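Local coordinates for NAD(P)H dehydrogenase (quinone) (Mycobacterium tuberculosis, PDB 1XDI), which reduces quinones such as menadione with NADH or NADPH, using one FAD per subunit of a homotetramer, at residues Leu322-Val327 against Thr351-Thr355; Ile347-Thr351 against Ala433-Arg437; Phe357-Ala363 against Val418-Ser424; Ala363-Val367 against Ile414-Val418; Val377-Met383 against Val402-Arg408. All blocks are in the same frame, centred on the assembly; numbering follows the deposited sequence.

Contact 1 (Leu322-Val327 against Thr351-Thr355). With FAD (flavin-adenine dinucleotide), chain C.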
# COMPACT_ATOMS: atom_id res chain seq x y z
N LEU A 322 -19.45 -10.50 18.29
CA LEU A 322 -19.79 -11.63 17.39
C LEU A 322 -19.46 -13.01 17.98
O LEU A 322 -18.34 -13.26 18.41
CB LEU A 322 -19.01 -11.56 16.10
CG LEU A 322 -19.73 -11.04 14.88
CD1 LEU A 322 -18.90 -11.45 13.70
CD2 LEU A 322 -21.06 -11.61 14.76
N PRO A 323 -20.43 -13.94 17.96
CA PRO A 323 -20.07 -15.24 18.56
C PRO A 323 -19.29 -16.18 17.63
O PRO A 323 -19.81 -17.17 17.15
CB PRO A 323 -21.42 -15.80 18.97
CG PRO A 323 -22.40 -15.13 18.03
CD PRO A 323 -21.70 -14.04 17.25
N LEU A 324 -18.06 -15.82 17.32
CA LEU A 324 -17.18 -16.67 16.54
C LEU A 324 -15.95 -16.63 17.44
O LEU A 324 -15.72 -15.68 18.18
CB LEU A 324 -16.87 -16.12 15.14
CG LEU A 324 -17.92 -16.08 13.99
CD1 LEU A 324 -17.22 -15.68 12.69
CD2 LEU A 324 -18.63 -17.42 13.75
N ALA A 325 -15.19 -17.70 17.43
CA ALA A 325 -14.01 -17.82 18.24
C ALA A 325 -12.92 -16.88 17.65
O ALA A 325 -12.19 -16.22 18.40
CB ALA A 325 -13.56 -19.28 18.26
N SER A 326 -12.85 -16.82 16.32
CA SER A 326 -11.87 -15.96 15.66
C SER A 326 -12.08 -14.52 16.10
O SER A 326 -11.11 -13.84 16.34
CB SER A 326 -11.97 -16.06 14.15
OG SER A 326 -13.23 -15.64 13.69
N VAL A 327 -13.33 -14.08 16.27
CA VAL A 327 -13.55 -12.73 16.75
C VAL A 327 -13.15 -12.62 18.25
O VAL A 327 -12.64 -11.58 18.71
CB VAL A 327 -15.03 -12.31 16.58
CG1 VAL A 327 -15.26 -10.94 17.20
CG2 VAL A 327 -15.37 -12.26 15.11
N THR A 351 -14.57 -7.04 8.39
CA THR A 351 -13.34 -7.69 7.96
C THR A 351 -13.39 -9.13 8.48
O THR A 351 -12.68 -10.00 7.99
CB THR A 351 -12.08 -6.96 8.47
OG1 THR A 351 -12.12 -6.88 9.90
CG2 THR A 351 -11.95 -5.57 7.86
N VAL A 352 -14.23 -9.38 9.48
CA VAL A 352 -14.42 -10.72 10.02
C VAL A 352 -14.79 -11.65 8.88
O VAL A 352 -15.65 -11.30 8.07
CB VAL A 352 -15.59 -10.77 11.00
CG1 VAL A 352 -15.88 -12.20 11.44
CG2 VAL A 352 -15.31 -9.94 12.13
N ALA A 353 -14.17 -12.83 8.82
CA ALA A 353 -14.43 -13.84 7.78
C ALA A 353 -15.20 -14.89 8.54
O ALA A 353 -14.79 -15.25 9.62
CB ALA A 353 -13.15 -14.44 7.27
N ALA A 354 -16.33 -15.37 8.01
CA ALA A 354 -17.07 -16.35 8.77
C ALA A 354 -17.62 -17.49 7.88
O ALA A 354 -18.12 -17.24 6.76
CB ALA A 354 -18.18 -15.65 9.50
N THR A 355 -17.51 -18.73 8.34
CA THR A 355 -18.02 -19.81 7.52
C THR A 355 -19.01 -20.66 8.29
O THR A 355 -18.92 -20.74 9.50
CB THR A 355 -16.93 -20.76 7.04
OG1 THR A 355 -17.01 -21.97 7.80
CG2 THR A 355 -15.52 -20.16 7.19
PA FAD C . -15.50 -19.62 25.72
O1A FAD C . -16.98 -19.94 25.80
O2A FAD C . -14.70 -20.38 24.66
O5B FAD C . -14.95 -19.92 27.11
C5B FAD C . -14.85 -19.03 28.22
C4B FAD C . -14.39 -20.01 29.28
O4B FAD C . -14.15 -19.38 30.51
C3B FAD C . -15.36 -21.26 29.64
O3B FAD C . -15.05 -22.46 28.94
C2B FAD C . -15.28 -21.41 31.08
O2B FAD C . -14.54 -22.51 31.62
C1B FAD C . -14.66 -20.14 31.60
N9A FAD C . -15.40 -19.36 32.51
C8A FAD C . -16.71 -18.94 32.57
N7A FAD C . -16.99 -18.22 33.63
C5A FAD C . -15.81 -18.17 34.31
C6A FAD C . -15.41 -17.58 35.52
N6A FAD C . -16.23 -16.89 36.29
N1A FAD C . -14.09 -17.74 35.92
C2A FAD C . -13.21 -18.43 35.18
N3A FAD C . -13.53 -19.04 33.97
C4A FAD C . -14.91 -18.82 33.66
N1 FAD C . -16.81 -20.05 16.34
C2 FAD C . -15.99 -20.08 15.24
O2 FAD C . -15.16 -19.17 15.03
N3 FAD C . -16.08 -21.14 14.37
C4 FAD C . -16.93 -22.20 14.49
O4 FAD C . -16.91 -23.09 13.63
C4X FAD C . -17.74 -22.17 15.55
N5 FAD C . -18.62 -23.27 15.69
C5X FAD C . -19.48 -23.24 16.82
C6 FAD C . -20.38 -24.30 17.06
C7 FAD C . -21.26 -24.33 18.17
C7M FAD C . -22.22 -25.53 18.38
C8 FAD C . -21.23 -23.21 19.07
C8M FAD C . -22.14 -23.12 20.28
C9 FAD C . -20.36 -22.18 18.88
C9A FAD C . -19.47 -22.15 17.81
N10 FAD C . -18.50 -21.07 17.56
C10 FAD C . -17.67 -21.09 16.47
C1' FAD C . -18.46 -20.04 18.52
C2' FAD C . -17.22 -20.00 19.36
O2' FAD C . -17.04 -21.31 20.01
C3' FAD C . -17.27 -18.93 20.42
O3' FAD C . -17.26 -17.68 19.79
C4' FAD C . -16.08 -18.89 21.36
O4' FAD C . -16.17 -20.20 22.03
C5' FAD C . -16.11 -17.95 22.46
O5' FAD C . -14.86 -18.00 23.14
P FAD C . -14.57 -17.26 24.48
O1P FAD C . -13.19 -17.48 24.72
O2P FAD C . -15.06 -15.86 24.53
O3P FAD C . -15.46 -18.08 25.44
O HOH W 1 -12.67 -14.70 11.45
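At the flavin end of the FAD site, the turn before helix 325-339 and its first residues (Leu322, Leu324, Val327) close around Val352, just before strand 353-356. Leu322 CD1 reaches Val352 CG1 tip to tip at 3.8 Å. Val327 CG2 meets Val352 CG1 at 3.7 Å, crossing at about a right angle. Leu324 sends CD1 past Val352 CG1 at 3.9 Å and on to Ala354 CB. With CG anti to its carbonyl carbon (chi1 -71°), Leu324 also lays CB and CD2 by the flavin pyrimidine. A water lies between Ser326 OG and Ala353 O, 2.9 Å from Ala353 O. Leu324 is the N-cap residue. The next amide, Ala325 N, donates to FAD O2 at 2.8 Å and to FAD N1 at 3.1 Å. Tyr450 of the second subunit also bonds the cofactor and packs on Ala325. A helix N-terminus aimed at the flavin N1/O2 edge is characteristic of the flavoprotein disulfide reductases, where it probably stabilises negative charge on the reduced ring.

Contact 2 (Ile347-Thr351 against Ala433-Arg437); sequences IRLRT and AVQNR
Arg348 reaches from the loop before strand 353-356 to Gln435, near the end of helix 423-436. Its CB points toward that helix. CG then lies on the backbone N side (chi1 -77°), and the chain bends at chi2 and chi3. The bends carry the guanidinium over Thr351, whose CG2 sits 3.4 Å above the centre of the guanidinium plane. At the tip, Arg348 NH1 donates a weak bond to Gln435 O at 3.5 Å. Gln435 OE1 is too poorly angled to bond NH1; it lies against Thr351 CB at 3.2 Å, the two chains oblique. Gln435 NE2 lies at the guanidinium edge, in plane, although the two flat groups are turned 55° apart. Arg348 NH2 stands 3.7 Å from Val434 O. Thr351 OG1 donates to Arg348 O at 2.7 Å, on a lone pair in the carbonyl plane. Thr351 N bonds it too, so two donors hold the turn. The positive group near the last helical carbonyls probably suits the helix end. That end closes with Arg437 in a Schellman motif, a classic helix termination.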
# COMPACT_ATOMS: atom_id res chain seq x y z
N ILE A 347 -11.07 -3.56 15.96
CA ILE A 347 -11.64 -4.61 15.10
C ILE A 347 -12.73 -3.92 14.23
O ILE A 347 -13.49 -3.10 14.73
CB ILE A 347 -12.35 -5.80 15.89
CG1 ILE A 347 -11.59 -6.21 17.14
CG2 ILE A 347 -12.32 -7.04 15.10
CD1 ILE A 347 -11.76 -5.18 18.38
N ARG A 348 -12.79 -4.25 12.94
CA ARG A 348 -13.81 -3.72 12.02
C ARG A 348 -14.71 -4.92 11.74
O ARG A 348 -14.24 -5.91 11.20
CB ARG A 348 -13.18 -3.26 10.69
CG ARG A 348 -12.43 -1.90 10.69
CD ARG A 348 -11.10 -1.96 9.94
NE ARG A 348 -11.17 -1.88 8.48
CZ ARG A 348 -10.33 -2.53 7.66
NH1 ARG A 348 -9.38 -3.33 8.16
NH2 ARG A 348 -10.39 -2.38 6.34
N LEU A 349 -15.99 -4.85 12.06
CA LEU A 349 -16.85 -5.99 11.79
C LEU A 349 -16.85 -6.47 10.33
O LEU A 349 -16.98 -7.66 10.07
CB LEU A 349 -18.30 -5.69 12.19
CG LEU A 349 -18.73 -5.48 13.64
CD1 LEU A 349 -18.42 -6.72 14.46
CD2 LEU A 349 -18.02 -4.16 14.19
N ARG A 350 -16.70 -5.59 9.36
CA ARG A 350 -16.76 -6.07 8.02
C ARG A 350 -15.47 -6.66 7.48
O ARG A 350 -15.27 -6.78 6.27
CB ARG A 350 -17.34 -4.98 7.12
CG ARG A 350 -18.88 -4.83 7.29
CD ARG A 350 -19.50 -6.22 7.06
NE ARG A 350 -20.95 -6.36 7.25
CZ ARG A 350 -21.53 -7.51 7.63
NH1 ARG A 350 -20.77 -8.60 7.86
NH2 ARG A 350 -22.85 -7.61 7.76
N THR A 351 -14.57 -7.04 8.39
CA THR A 351 -13.34 -7.69 7.96
C THR A 351 -13.39 -9.13 8.48
O THR A 351 -12.68 -10.00 7.99
CB THR A 351 -12.08 -6.96 8.47
OG1 THR A 351 -12.12 -6.88 9.90
CG2 THR A 351 -11.95 -5.57 7.86
N ALA A 433 -7.31 -9.30 1.40
CA ALA A 433 -7.65 -8.21 0.49
C ALA A 433 -8.60 -7.17 1.18
O ALA A 433 -8.37 -5.95 1.14
CB ALA A 433 -8.30 -8.78 -0.77
N VAL A 434 -9.65 -7.64 1.82
CA VAL A 434 -10.54 -6.69 2.42
C VAL A 434 -9.83 -5.90 3.52
O VAL A 434 -9.74 -4.67 3.47
CB VAL A 434 -11.72 -7.39 2.96
CG1 VAL A 434 -12.65 -6.45 3.47
CG2 VAL A 434 -12.37 -8.16 1.89
N GLN A 435 -9.32 -6.60 4.52
CA GLN A 435 -8.58 -5.97 5.62
C GLN A 435 -7.39 -5.11 5.13
O GLN A 435 -6.94 -4.22 5.86
CB GLN A 435 -8.05 -7.04 6.60
CG GLN A 435 -7.08 -6.54 7.68
CD GLN A 435 -7.76 -6.25 9.03
OE1 GLN A 435 -8.96 -6.46 9.18
NE2 GLN A 435 -6.99 -5.78 10.01
N ASN A 436 -6.89 -5.31 3.91
CA ASN A 436 -5.73 -4.50 3.52
C ASN A 436 -5.88 -3.63 2.27
O ASN A 436 -4.89 -3.10 1.69
CB ASN A 436 -4.48 -5.40 3.43
CG ASN A 436 -4.08 -5.97 4.81
OD1 ASN A 436 -3.85 -5.22 5.77
ND2 ASN A 436 -4.02 -7.30 4.90
N ARG A 437 -7.16 -3.46 1.90
CA ARG A 437 -7.54 -2.67 0.74
C ARG A 437 -6.69 -3.07 -0.44
O ARG A 437 -6.03 -2.24 -1.07
CB ARG A 437 -7.34 -1.20 1.03
CG ARG A 437 -7.90 -0.72 2.35
CD ARG A 437 -8.24 0.75 2.17
NE ARG A 437 -7.22 1.38 1.32
CZ ARG A 437 -6.15 2.03 1.80
NH1 ARG A 437 -5.96 2.16 3.10
NH2 ARG A 437 -5.28 2.55 0.96

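Contact 3 (Phe357-Ala363 against Val418-Ser424); sequences FTRPEIA and VVAPIAS
Glu361 OE1 takes two hydrogen bonds from Ser424, at the start of helix 423-436. Ser424 N donates to Glu361 OE1 at 2.7 Å, nearly in line with the carboxylate C-O bond. Ser424 OG donates to Glu361 OE1 at 2.8 Å from the syn side, 30° out of the carboxylate plane. The extended Glu361 chain brings it to the helix N-terminus, which probably suits a negative group. Ala363 and Val418 form a hydrogen-bonded antiparallel pair, with Ala363 N to Val418 O at 2.8 Å and Val418 N to Ala363 O at 2.7 Å. The bonds between Glu361 and Ala420 are weak. Ile362 and Val419 lie side by side, with their CG2 atoms 3.5 Å apart. Pro360, after a cis peptide, sets CG obliquely against Val419 CG1 at 4.0 Å. Ala363 CB meets Ala423 CB at 3.8 Å. Phe357, which touches FAD, brings CE1 near Ser424. Helix 223-235 packs on the Ile362 and Val419 face, helix 423-436 on the Ala363 and Val418 face, and Val449 of the second subunit on Ser424.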
# COMPACT_ATOMS: atom_id res chain seq x y z
N PHE A 357 -20.26 -24.42 8.64
CA PHE A 357 -19.70 -25.71 8.24
C PHE A 357 -20.66 -26.85 7.74
O PHE A 357 -20.75 -27.91 8.36
CB PHE A 357 -18.77 -26.22 9.33
CG PHE A 357 -17.44 -25.52 9.37
CD1 PHE A 357 -16.41 -25.92 8.54
CD2 PHE A 357 -17.22 -24.44 10.25
CE1 PHE A 357 -15.18 -25.26 8.59
CE2 PHE A 357 -15.99 -23.78 10.30
CZ PHE A 357 -14.98 -24.20 9.47
N THR A 358 -21.32 -26.61 6.59
CA THR A 358 -22.24 -27.57 5.95
C THR A 358 -21.46 -28.29 4.87
O THR A 358 -20.24 -28.17 4.81
CB THR A 358 -23.36 -26.82 5.25
OG1 THR A 358 -22.93 -25.47 5.06
CG2 THR A 358 -24.62 -26.80 6.07
N ARG A 359 -22.15 -29.07 4.04
CA ARG A 359 -21.45 -29.66 2.90
C ARG A 359 -22.36 -29.27 1.74
O ARG A 359 -23.52 -29.70 1.66
CB ARG A 359 -21.23 -31.18 3.01
CG ARG A 359 -19.76 -31.54 3.47
CD ARG A 359 -19.64 -32.71 4.53
NE ARG A 359 -20.66 -32.55 5.57
CZ ARG A 359 -21.11 -33.52 6.35
NH1 ARG A 359 -20.60 -34.75 6.19
NH2 ARG A 359 -22.08 -33.28 7.24
N PRO A 360 -21.88 -28.33 0.91
CA PRO A 360 -20.60 -27.62 1.00
C PRO A 360 -20.52 -26.54 2.07
O PRO A 360 -21.52 -26.15 2.66
CB PRO A 360 -20.46 -26.99 -0.37
CG PRO A 360 -21.93 -26.73 -0.76
CD PRO A 360 -22.54 -28.04 -0.38
N GLU A 361 -19.30 -26.03 2.27
CA GLU A 361 -19.02 -24.96 3.20
C GLU A 361 -19.42 -23.62 2.54
O GLU A 361 -19.50 -23.47 1.31
CB GLU A 361 -17.51 -24.94 3.52
CG GLU A 361 -17.02 -25.99 4.54
CD GLU A 361 -15.49 -25.93 4.84
OE1 GLU A 361 -14.85 -24.88 4.56
OE2 GLU A 361 -14.93 -26.92 5.37
N ILE A 362 -19.71 -22.64 3.38
CA ILE A 362 -20.03 -21.32 2.93
C ILE A 362 -19.25 -20.33 3.79
O ILE A 362 -19.34 -20.37 5.01
CB ILE A 362 -21.49 -21.05 3.11
CG1 ILE A 362 -22.25 -22.26 2.60
CG2 ILE A 362 -21.88 -19.75 2.38
CD1 ILE A 362 -23.72 -22.00 2.42
N ALA A 363 -18.45 -19.49 3.16
CA ALA A 363 -17.68 -18.45 3.86
C ALA A 363 -17.93 -17.11 3.16
O ALA A 363 -18.12 -17.05 1.94
CB ALA A 363 -16.16 -18.77 3.83
N VAL A 418 -17.64 -17.34 -0.69
CA VAL A 418 -17.12 -18.56 -1.29
C VAL A 418 -17.92 -19.72 -0.78
O VAL A 418 -18.02 -19.91 0.45
CB VAL A 418 -15.64 -18.86 -0.89
CG1 VAL A 418 -15.16 -20.06 -1.61
CG2 VAL A 418 -14.76 -17.73 -1.24
N VAL A 419 -18.50 -20.46 -1.70
CA VAL A 419 -19.23 -21.64 -1.37
C VAL A 419 -18.49 -22.81 -2.03
O VAL A 419 -18.57 -22.96 -3.25
CB VAL A 419 -20.66 -21.55 -1.88
CG1 VAL A 419 -21.31 -22.93 -1.95
CG2 VAL A 419 -21.45 -20.69 -0.96
N ALA A 420 -17.77 -23.62 -1.25
CA ALA A 420 -17.06 -24.81 -1.76
C ALA A 420 -16.66 -25.74 -0.60
O ALA A 420 -16.84 -25.37 0.58
CB ALA A 420 -15.84 -24.42 -2.53
N PRO A 421 -16.10 -26.93 -0.90
CA PRO A 421 -15.75 -27.83 0.20
C PRO A 421 -14.78 -27.26 1.23
O PRO A 421 -14.92 -27.58 2.43
CB PRO A 421 -15.20 -29.07 -0.50
CG PRO A 421 -15.79 -28.98 -1.89
CD PRO A 421 -15.74 -27.54 -2.20
N ILE A 422 -13.83 -26.42 0.81
CA ILE A 422 -12.91 -25.83 1.78
C ILE A 422 -13.03 -24.32 1.80
O ILE A 422 -12.05 -23.61 1.77
CB ILE A 422 -11.42 -26.21 1.45
CG1 ILE A 422 -11.13 -25.92 -0.00
CG2 ILE A 422 -11.13 -27.67 1.84
CD1 ILE A 422 -9.71 -26.24 -0.35
N ALA A 423 -14.24 -23.81 1.84
CA ALA A 423 -14.38 -22.37 1.79
C ALA A 423 -13.70 -21.71 2.99
O ALA A 423 -13.11 -20.62 2.86
CB ALA A 423 -15.85 -21.97 1.73
N SER A 424 -13.77 -22.39 4.13
CA SER A 424 -13.21 -21.87 5.36
C SER A 424 -11.71 -21.53 5.21
O SER A 424 -11.21 -20.71 5.95
CB SER A 424 -13.45 -22.87 6.51
OG SER A 424 -12.79 -24.11 6.28

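Contact 4 (Ala363-Val367 against Ile414-Val418); sequences AAVGV and IGGVV
Val365 and Gly416 form the central hydrogen-bonded pair of two antiparallel strands. Val365 N donates to Gly416 O at 2.9 Å; the return bond from Gly416 N to Val365 O is less certain. The ladder carries on from the pair Ala363 and Val418. It ends where Val367 N donates to Ile414 O at 3.1 Å. Side chains add little. Ala364 CB touches Val417 CG2 at 3.9 Å on one face. At the far end Val367 CG2 lies across Ile414 CD1 at 3.8 Å, because Ile414 CG1 stands between its backbone N and carbonyl carbon (chi1 61°). Between these two pairs the strands run close, with Gly366 CA and Gly415 CA 3.9 Å apart. Gly366 has a positive phi of 76°, which glycine adopts readily. Further out, Ala364 is bonded through its backbone to Ala354 of strand 353-356. Ile414 and Gly415 both face Phe405 in a classic beta bulge, which fixes the other flank. Ile427 of helix 423-436 covers Val365, while Tyr220 touches Ala364 and Asp222 touches Val417. The contact therefore rests on main-chain bonding and small apolar groups, so the pairing depends on close backbone approach rather than on charge.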
# COMPACT_ATOMS: atom_id res chain seq x y z
N ALA A 363 -18.45 -19.49 3.16
CA ALA A 363 -17.68 -18.45 3.86
C ALA A 363 -17.93 -17.11 3.16
O ALA A 363 -18.12 -17.05 1.94
CB ALA A 363 -16.16 -18.77 3.83
N ALA A 364 -17.92 -16.04 3.95
CA ALA A 364 -18.11 -14.71 3.41
C ALA A 364 -17.26 -13.70 4.19
O ALA A 364 -16.79 -14.03 5.29
CB ALA A 364 -19.50 -14.36 3.49
N VAL A 365 -17.07 -12.50 3.62
CA VAL A 365 -16.31 -11.40 4.26
C VAL A 365 -16.72 -10.08 3.60
O VAL A 365 -16.90 -10.02 2.38
CB VAL A 365 -14.78 -11.40 4.00
CG1 VAL A 365 -14.06 -10.97 5.23
CG2 VAL A 365 -14.32 -12.71 3.43
N GLY A 366 -16.80 -9.03 4.42
CA GLY A 366 -17.11 -7.72 3.91
C GLY A 366 -18.55 -7.43 3.54
O GLY A 366 -19.47 -8.16 3.90
N VAL A 367 -18.73 -6.37 2.75
CA VAL A 367 -20.06 -5.95 2.40
C VAL A 367 -20.91 -7.04 1.82
O VAL A 367 -20.46 -7.74 0.94
CB VAL A 367 -20.05 -4.78 1.38
CG1 VAL A 367 -21.47 -4.27 1.15
CG2 VAL A 367 -19.20 -3.63 1.90
N ILE A 414 -13.75 -5.36 -1.35
CA ILE A 414 -14.48 -5.00 -0.14
C ILE A 414 -15.33 -6.09 0.43
O ILE A 414 -15.96 -5.92 1.49
CB ILE A 414 -15.46 -3.90 -0.35
CG1 ILE A 414 -16.49 -4.33 -1.36
CG2 ILE A 414 -14.80 -2.69 -0.85
CD1 ILE A 414 -17.54 -3.28 -1.51
N GLY A 415 -15.41 -7.19 -0.31
CA GLY A 415 -16.19 -8.33 0.16
C GLY A 415 -15.91 -9.49 -0.75
O GLY A 415 -15.28 -9.30 -1.78
N GLY A 416 -16.37 -10.67 -0.36
CA GLY A 416 -16.19 -11.88 -1.16
C GLY A 416 -17.03 -12.94 -0.48
O GLY A 416 -17.29 -12.81 0.71
N VAL A 417 -17.51 -13.93 -1.23
CA VAL A 417 -18.29 -15.04 -0.66
C VAL A 417 -17.79 -16.24 -1.41
O VAL A 417 -17.57 -16.17 -2.60
CB VAL A 417 -19.84 -15.06 -0.93
CG1 VAL A 417 -20.38 -16.40 -0.49
CG2 VAL A 417 -20.58 -13.96 -0.20
N VAL A 418 -17.64 -17.34 -0.69
CA VAL A 418 -17.12 -18.56 -1.29
C VAL A 418 -17.92 -19.72 -0.78
O VAL A 418 -18.02 -19.91 0.45
CB VAL A 418 -15.64 -18.86 -0.89
CG1 VAL A 418 -15.16 -20.06 -1.61
CG2 VAL A 418 -14.76 -17.73 -1.24

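Contact 5 (Val377-Met383 against Val402-Arg408)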
# COMPACT_ATOMS: atom_id res chain seq x y z
N VAL A 377 -23.63 0.73 -0.91
CA VAL A 377 -22.22 0.70 -1.20
C VAL A 377 -22.02 0.71 -2.74
O VAL A 377 -22.68 -0.05 -3.49
CB VAL A 377 -21.52 -0.50 -0.54
CG1 VAL A 377 -20.09 -0.49 -0.94
CG2 VAL A 377 -21.58 -0.41 0.94
N ALA A 378 -21.13 1.58 -3.22
CA ALA A 378 -20.91 1.70 -4.66
C ALA A 378 -19.90 0.68 -5.09
O ALA A 378 -18.70 0.96 -5.04
CB ALA A 378 -20.40 3.09 -4.98
N ALA A 379 -20.36 -0.49 -5.55
CA ALA A 379 -19.42 -1.53 -5.93
C ALA A 379 -19.73 -2.36 -7.17
O ALA A 379 -20.84 -2.39 -7.64
CB ALA A 379 -19.22 -2.47 -4.75
N ARG A 380 -18.70 -3.04 -7.68
CA ARG A 380 -18.81 -3.93 -8.84
C ARG A 380 -18.81 -5.33 -8.23
O ARG A 380 -18.13 -5.57 -7.26
CB ARG A 380 -17.60 -3.77 -9.75
CG ARG A 380 -17.93 -3.44 -11.19
CD ARG A 380 -16.65 -3.23 -12.00
NE ARG A 380 -15.94 -2.02 -11.62
CZ ARG A 380 -14.64 -1.99 -11.34
NH1 ARG A 380 -13.93 -3.10 -11.38
NH2 ARG A 380 -14.02 -0.85 -11.07
N THR A 381 -19.56 -6.26 -8.80
CA THR A 381 -19.65 -7.60 -8.27
C THR A 381 -19.58 -8.67 -9.36
O THR A 381 -19.94 -8.45 -10.49
CB THR A 381 -21.01 -7.78 -7.60
OG1 THR A 381 -21.95 -8.25 -8.57
CG2 THR A 381 -21.53 -6.47 -7.05
N ILE A 382 -19.15 -9.87 -9.01
CA ILE A 382 -19.12 -10.96 -9.98
C ILE A 382 -19.37 -12.27 -9.27
O ILE A 382 -19.02 -12.43 -8.12
CB ILE A 382 -17.78 -10.99 -10.69
CG1 ILE A 382 -17.72 -12.18 -11.64
CG2 ILE A 382 -16.66 -11.05 -9.68
CD1 ILE A 382 -16.64 -11.99 -12.67
N MET A 383 -20.02 -13.20 -9.94
CA MET A 383 -20.22 -14.50 -9.34
C MET A 383 -19.70 -15.50 -10.34
O MET A 383 -20.22 -15.68 -11.43
CB MET A 383 -21.66 -14.82 -9.04
CG MET A 383 -21.87 -16.29 -8.96
SD MET A 383 -23.38 -16.71 -8.09
CE MET A 383 -24.50 -16.98 -9.42
N VAL A 402 -17.50 -18.64 -6.58
CA VAL A 402 -16.76 -17.58 -5.92
C VAL A 402 -17.35 -16.26 -6.31
O VAL A 402 -17.51 -16.00 -7.49
CB VAL A 402 -15.31 -17.55 -6.34
CG1 VAL A 402 -14.62 -16.31 -5.75
CG2 VAL A 402 -14.67 -18.82 -5.89
N LYS A 403 -17.67 -15.45 -5.30
CA LYS A 403 -18.19 -14.07 -5.45
C LYS A 403 -17.17 -13.07 -4.90
O LYS A 403 -16.77 -13.16 -3.77
CB LYS A 403 -19.51 -13.84 -4.66
CG LYS A 403 -20.84 -14.12 -5.39
CD LYS A 403 -22.06 -13.59 -4.57
CE LYS A 403 -23.41 -14.09 -5.14
NZ LYS A 403 -24.65 -13.74 -4.32
N ILE A 404 -16.77 -12.10 -5.69
CA ILE A 404 -15.85 -11.08 -5.20
C ILE A 404 -16.51 -9.70 -5.42
O ILE A 404 -17.12 -9.49 -6.47
CB ILE A 404 -14.51 -11.23 -5.95
CG1 ILE A 404 -13.55 -12.05 -5.08
CG2 ILE A 404 -13.93 -9.89 -6.30
CD1 ILE A 404 -12.33 -12.55 -5.87
N PHE A 405 -16.43 -8.80 -4.44
CA PHE A 405 -17.04 -7.46 -4.56
C PHE A 405 -16.00 -6.36 -4.50
O PHE A 405 -15.11 -6.42 -3.67
CB PHE A 405 -18.03 -7.13 -3.44
CG PHE A 405 -19.06 -8.15 -3.23
CD1 PHE A 405 -19.71 -8.74 -4.32
CD2 PHE A 405 -19.35 -8.57 -1.94
CE1 PHE A 405 -20.64 -9.77 -4.12
CE2 PHE A 405 -20.27 -9.58 -1.71
CZ PHE A 405 -20.92 -10.19 -2.81
N CYS A 406 -16.12 -5.33 -5.32
CA CYS A 406 -15.12 -4.29 -5.25
C CYS A 406 -15.55 -2.88 -5.48
O CYS A 406 -16.51 -2.59 -6.18
CB CYS A 406 -13.93 -4.59 -6.18
SG CYS A 406 -14.21 -4.27 -7.93
N ARG A 407 -14.80 -1.98 -4.85
CA ARG A 407 -15.03 -0.58 -4.99
C ARG A 407 -15.13 -0.21 -6.51
O ARG A 407 -14.38 -0.73 -7.34
CB ARG A 407 -13.89 0.14 -4.33
CG ARG A 407 -14.30 1.43 -3.70
CD ARG A 407 -15.20 1.18 -2.51
NE ARG A 407 -14.42 0.79 -1.35
CZ ARG A 407 -14.94 0.72 -0.13
NH1 ARG A 407 -16.23 1.01 0.07
NH2 ARG A 407 -14.17 0.35 0.90
N ARG A 408 -16.09 0.66 -6.85
CA ARG A 408 -16.37 1.12 -8.22
C ARG A 408 -15.20 1.72 -8.97
O ARG A 408 -14.85 1.31 -10.07
CB ARG A 408 -17.46 2.16 -8.20
CG ARG A 408 -18.84 1.62 -8.20
CD ARG A 408 -19.41 1.73 -9.59
NE ARG A 408 -20.69 1.04 -9.67
CZ ARG A 408 -21.19 0.52 -10.80
NH1 ARG A 408 -20.51 0.63 -11.96
NH2 ARG A 408 -22.35 -0.14 -10.76
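Arg380 runs straight through chi2 and turns at chi3 (-69°), which swings its guanidinium over Cys406 toward Arg408. Arg380 NH2 donates to Arg408 O; the modelled 2.5 Å is short and its exact length doubtful. That oxygen lies at the guanidinium edge, but the donor stands 36° out of the carbonyl plane. Cys406 SG and Arg407 O lie over one face of the group, with SG 3.7 Å from Arg380 NH1. On the opposite side of the sheet, Phe405 is turned to its own backbone N (chi1 -52°), and its CD1 meets Thr381 CB obliquely at 3.7 Å. Beyond it, Met383 CB touches Lys403 CG at 3.8 Å, and the two chains lie obliquely across each other. The Lys403 amine goes elsewhere, in salt bridges to Asp224 and Asp222.

The main chain supplies the regular part. Arg380 N bonds Cys406 O at 2.7 Å, and Cys406 N bonds Arg380 O at 2.8 Å. Ile382 N bonds Ile404 O at 3.3 Å, while the return bond is weak. Arg408 N to Ala378 O, 3.2 Å, extends the pairing past the strand. Helix 454-464 packs on Arg380, Ile404 and Cys406, and helix 369-374 on Phe405. This is an antiparallel strand pair at one end of the five-stranded sheet of the dimerisation domain, away from the FAD site.

How the contacts relate
Contacts 3 and 4 are the buried ones and use the same two strands, 361-366 and 413-420, in succession. Contact 5 adds the next two strands of that sheet and is partly exposed, with arginines at its end. Contact 1 reaches the opposite border through strand 353-356, and its Ala354 O probably bonds Ala364 N of contact 4. Contact 2 shares Thr351 with contact 1 and is joined across its segments by one weak arginine bond. Helix 423-436 serves contact 3 at its start and contact 2 near its end. Chemistry follows place: main-chain ladders inside the sheet, apolar packing beside the flavin, and side-chain polar groups at helix and strand ends.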